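Local coordinates for protein nigritoxine (Vibrio nigripulchritudo, PDB 5M41) that is a bacterial toxin active against crustaceans and insects, with a new fold, at residues Q735-L739 and Q740-N744; L345-V348 and S349-L352. All blocks are in the same frame, centred on the assembly; numbering follows the deposited sequence.

Interaction 1: Q735-L739 and Q740-N744; sequences QELNL and QGLSN
The shortest hydrogen bond between 735-739 and 740-744 runs from S743 N to L739 O, at 2.7 Å. One residue earlier, L742 N reaches N738 O at 2.9 Å. These two i-to-i+4 bonds open the helical ladder; the amide of G741 precedes the first of them, and the side chain of N738 accepts from it. The bond from G741 N to N738 OD1 measures 2.8 Å, with an N-H...O angle of 162° and the donor almost in line with the amide C=O. The first torsion of N738 (chi1 64°) sets CG between the backbone N and the carbonyl carbon, which turns the amide oxygen back over the first turn. N738 is thus the N-cap of helix 739-751; at the position three residues on, G741 has no side chain to return the bond and complete a capping box. A hydrophobic staple brackets the cap, L737 before it and L742 in the first turn: CD1 of L737 meets CD2 of L742 at 3.8 Å, the two side chains crossing at about a right angle. Both leucines also touch L730 of helix 719-731. L739 and L742 touch Y665, and the hydroxyl of S743 is hydrogen-bonded to D669.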
loop_
_atom_site.group_PDB
_atom_site.type_symbol
_atom_site.label_atom_id
_atom_site.label_comp_id
_atom_site.label_asym_id
_atom_site.label_seq_id
_atom_site.Cartn_x
_atom_site.Cartn_y
_atom_site.Cartn_z
ATOM N N GLN A 735 -24.668 26.901 -12.651
ATOM C CA GLN A 735 -24.295 28.279 -12.944
ATOM C C GLN A 735 -24.047 28.497 -14.437
ATOM O O GLN A 735 -23.360 27.711 -15.074
ATOM C CB GLN A 735 -23.064 28.665 -12.116
ATOM C CG GLN A 735 -22.605 30.088 -12.326
ATOM C CD GLN A 735 -21.355 30.416 -11.534
ATOM O OE1 GLN A 735 -20.363 29.681 -11.572
ATOM N NE2 GLN A 735 -21.398 31.537 -10.800
ATOM N N GLU A 736 -24.615 29.566 -14.981
ATOM C CA GLU A 736 -24.401 29.956 -16.376
ATOM C C GLU A 736 -23.041 30.614 -16.495
ATOM O O GLU A 736 -22.772 31.614 -15.832
ATOM C CB GLU A 736 -25.497 30.927 -16.849
ATOM C CG GLU A 736 -26.897 30.327 -16.840
ATOM C CD GLU A 736 -26.979 29.059 -17.675
ATOM O OE1 GLU A 736 -26.885 29.168 -18.915
ATOM O OE2 GLU A 736 -27.117 27.956 -17.094
ATOM N N LEU A 737 -22.167 30.034 -17.310
ATOM C CA LEU A 737 -20.820 30.587 -17.456
ATOM C C LEU A 737 -20.651 31.242 -18.817
ATOM O O LEU A 737 -21.307 30.855 -19.777
ATOM C CB LEU A 737 -19.762 29.499 -17.267
ATOM C CG LEU A 737 -19.670 28.756 -15.926
ATOM C CD1 LEU A 737 -18.593 27.677 -16.014
ATOM C CD2 LEU A 737 -19.366 29.735 -14.795
ATOM N N ASN A 738 -19.774 32.236 -18.898
ATOM C CA ASN A 738 -19.398 32.815 -20.183
ATOM C C ASN A 738 -17.883 32.776 -20.308
ATOM O O ASN A 738 -17.176 32.484 -19.316
ATOM C CB ASN A 738 -19.994 34.234 -20.411
ATOM C CG ASN A 738 -19.477 35.280 -19.424
ATOM O OD1 ASN A 738 -18.394 35.149 -18.844
ATOM N ND2 ASN A 738 -20.260 36.359 -19.252
ATOM N N LEU A 739 -17.391 33.064 -21.509
ATOM C CA LEU A 739 -15.975 32.916 -21.826
ATOM C C LEU A 739 -15.090 33.838 -21.005
ATOM O O LEU A 739 -14.005 33.442 -20.574
ATOM C CB LEU A 739 -15.725 33.143 -23.327
ATOM C CG LEU A 739 -16.208 32.069 -24.309
ATOM C CD1 LEU A 739 -15.888 32.541 -25.725
ATOM C CD2 LEU A 739 -15.595 30.694 -24.056
ATOM N N GLN A 740 -15.553 35.065 -20.779
ATOM C CA GLN A 740 -14.787 36.003 -19.995
ATOM C C GLN A 740 -14.659 35.473 -18.559
ATOM O O GLN A 740 -13.581 35.495 -17.977
ATOM C CB GLN A 740 -15.440 37.405 -20.020
ATOM C CG GLN A 740 -14.454 38.550 -19.773
ATOM C CD GLN A 740 -13.265 38.537 -20.740
ATOM O OE1 GLN A 740 -13.400 38.862 -21.922
ATOM N NE2 GLN A 740 -12.096 38.143 -20.238
ATOM N N GLY A 741 -15.767 34.999 -17.991
ATOM C CA GLY A 741 -15.735 34.391 -16.653
ATOM C C GLY A 741 -14.749 33.224 -16.642
ATOM O O GLY A 741 -13.974 33.077 -15.713
ATOM N N LEU A 742 -14.761 32.413 -17.698
ATOM C CA LEU A 742 -13.820 31.296 -17.806
ATOM C C LEU A 742 -12.372 31.779 -17.915
ATOM O O LEU A 742 -11.487 31.204 -17.278
ATOM C CB LEU A 742 -14.184 30.381 -18.978
ATOM C CG LEU A 742 -15.446 29.554 -18.720
ATOM C CD1 LEU A 742 -15.820 28.818 -20.001
ATOM C CD2 LEU A 742 -15.262 28.576 -17.564
ATOM N N SER A 743 -12.131 32.838 -18.692
ATOM C CA SER A 743 -10.773 33.426 -18.802
ATOM C C SER A 743 -10.296 34.040 -17.495
ATOM O O SER A 743 -9.139 33.864 -17.092
ATOM C CB SER A 743 -10.725 34.489 -19.898
ATOM O OG SER A 743 -10.614 33.848 -21.157
ATOM N N ASN A 744 -11.195 34.765 -16.836
ATOM C CA ASN A 744 -10.872 35.318 -15.518
ATOM C C ASN A 744 -10.588 34.236 -14.480
ATOM O O ASN A 744 -9.659 34.384 -13.695
ATOM C CB ASN A 744 -11.937 36.316 -15.051
ATOM C CG ASN A 744 -12.103 37.467 -16.030
ATOM O OD1 ASN A 744 -11.187 37.781 -16.795
ATOM N ND2 ASN A 744 -13.276 38.076 -16.039
#

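Interaction 2: L345-V348 and S349-L352; sequences LSKV and SKNL
V348 and L352, four residues apart, meet through one methyl from each: CG2 of V348 lies 3.6 Å from CD2 of L352. The side chains cross at about a right angle, so the touch is between branch ends and not along their lengths. On V348 the first torsion (chi1 70°) puts CG1 in the more hindered place between backbone N and carbonyl carbon, while CG2 swings opposite the backbone N and faces the leucine. L352 answers with CG anti to its N (chi1 -179°); CD2 continues that extended line to reach the valine, while CD1 turns off to the side. Beyond the pair, V348 packs on W286 and V328, and L352 on A285 and I438.

The chain turns here as strand 340-348 of an antiparallel sheet runs out: S349 to L352 form a type I beta turn, closed by a bond of 2.9 Å from L352 N to S349 O. The side chain of S349 adds a weak ST turn, its OG accepting from N351 N at 3.1 Å along a strongly bent path.

On another side of the strand end, K347 and K350 cross obliquely, and NZ of K350 lies 3.8 Å from CD of K347. K350 has a second torsion away from the staggered values (chi2 120°), and its chain runs back beside the end of the strand, toward K347. The two ammonium nitrogens, NZ of K347 and NZ of K350, stay 4.7 Å apart, so some mutual repulsion is likely; NZ of K347 also gives a weak hydrogen bond to the backbone oxygen of E322.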
loop_
_atom_site.group_PDB
_atom_site.type_symbol
_atom_site.label_atom_id
_atom_site.label_comp_id
_atom_site.label_asym_id
_atom_site.label_seq_id
_atom_site.Cartn_x
_atom_site.Cartn_y
_atom_site.Cartn_z
ATOM N N LEU A 345 10.817 -4.360 -2.166
ATOM C CA LEU A 345 11.216 -4.404 -0.760
ATOM C C LEU A 345 11.921 -3.114 -0.415
ATOM O O LEU A 345 12.659 -2.568 -1.255
ATOM C CB LEU A 345 12.221 -5.533 -0.507
ATOM C CG LEU A 345 11.723 -6.934 -0.816
ATOM C CD1 LEU A 345 12.888 -7.909 -0.761
ATOM C CD2 LEU A 345 10.620 -7.333 0.163
ATOM N N SER A 346 11.693 -2.638 0.813
ATOM C CA SER A 346 12.431 -1.524 1.364
ATOM C C SER A 346 12.914 -1.958 2.726
ATOM O O SER A 346 12.232 -2.698 3.424
ATOM C CB SER A 346 11.551 -0.289 1.537
ATOM O OG SER A 346 11.063 0.225 0.309
ATOM N N LYS A 347 14.089 -1.487 3.101
ATOM C CA LYS A 347 14.611 -1.688 4.427
ATOM C C LYS A 347 14.280 -0.418 5.201
ATOM O O LYS A 347 14.212 0.666 4.621
ATOM C CB LYS A 347 16.124 -1.897 4.358
ATOM C CG LYS A 347 16.687 -2.667 5.542
ATOM C CD LYS A 347 18.213 -2.639 5.592
ATOM C CE LYS A 347 18.851 -3.197 4.323
ATOM N NZ LYS A 347 20.335 -3.269 4.460
ATOM N N VAL A 348 14.057 -0.555 6.503
ATOM C CA VAL A 348 13.697 0.577 7.333
ATOM C C VAL A 348 14.910 1.474 7.496
ATOM O O VAL A 348 16.037 0.981 7.593
ATOM C CB VAL A 348 13.084 0.133 8.709
ATOM C CG1 VAL A 348 14.124 -0.503 9.627
ATOM C CG2 VAL A 348 12.402 1.301 9.390
ATOM N N SER A 349 14.701 2.785 7.460
ATOM C CA SER A 349 15.791 3.670 7.761
ATOM C C SER A 349 16.117 3.602 9.252
ATOM O O SER A 349 15.249 3.815 10.082
ATOM C CB SER A 349 15.477 5.101 7.366
ATOM O OG SER A 349 16.494 5.917 7.920
ATOM N N LYS A 350 17.368 3.296 9.577
ATOM C CA LYS A 350 17.862 3.356 10.959
ATOM C C LYS A 350 17.728 4.755 11.581
ATOM O O LYS A 350 17.610 4.886 12.801
ATOM C CB LYS A 350 19.295 2.806 11.039
ATOM C CG LYS A 350 19.322 1.287 11.227
ATOM C CD LYS A 350 20.045 0.545 10.105
ATOM C CE LYS A 350 19.570 -0.906 10.031
ATOM N NZ LYS A 350 20.031 -1.633 8.810
ATOM N N ASN A 351 17.703 5.781 10.728
ATOM C CA ASN A 351 17.343 7.141 11.120
ATOM C C ASN A 351 15.910 7.355 11.661
ATOM O O ASN A 351 15.634 8.357 12.333
ATOM C CB ASN A 351 17.555 8.064 9.931
ATOM C CG ASN A 351 18.102 9.409 10.335
ATOM O OD1 ASN A 351 18.930 9.502 11.241
ATOM N ND2 ASN A 351 17.652 10.463 9.656
ATOM N N LEU A 352 15.002 6.419 11.376
ATOM C CA LEU A 352 13.585 6.561 11.741
ATOM C C LEU A 352 13.332 6.581 13.251
ATOM O O LEU A 352 12.509 7.350 13.728
ATOM C CB LEU A 352 12.758 5.435 11.103
ATOM C CG LEU A 352 11.251 5.407 11.350
ATOM C CD1 LEU A 352 10.602 6.611 10.703
ATOM C CD2 LEU A 352 10.614 4.127 10.816
#

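How the interactions relate
Interaction 2 comes first along the chain and interaction 1 close to its C-terminal end, with nearly four hundred residues between them. Their centres are 50 Å apart and their nearest atoms about 42 Å, and they share no helix, strand or sheet. The centre of interaction 2 is about 16 Å from the centre of the chain, at the end of a strand in a six-stranded antiparallel sheet; that of interaction 1 is about 41 Å out, on the surface, where the last helix begins after helix 719-731. Each marks a change of course in the chain: one ends a strand with a turn, the other starts a helix with a cap, in separate parts of this elongated toxin.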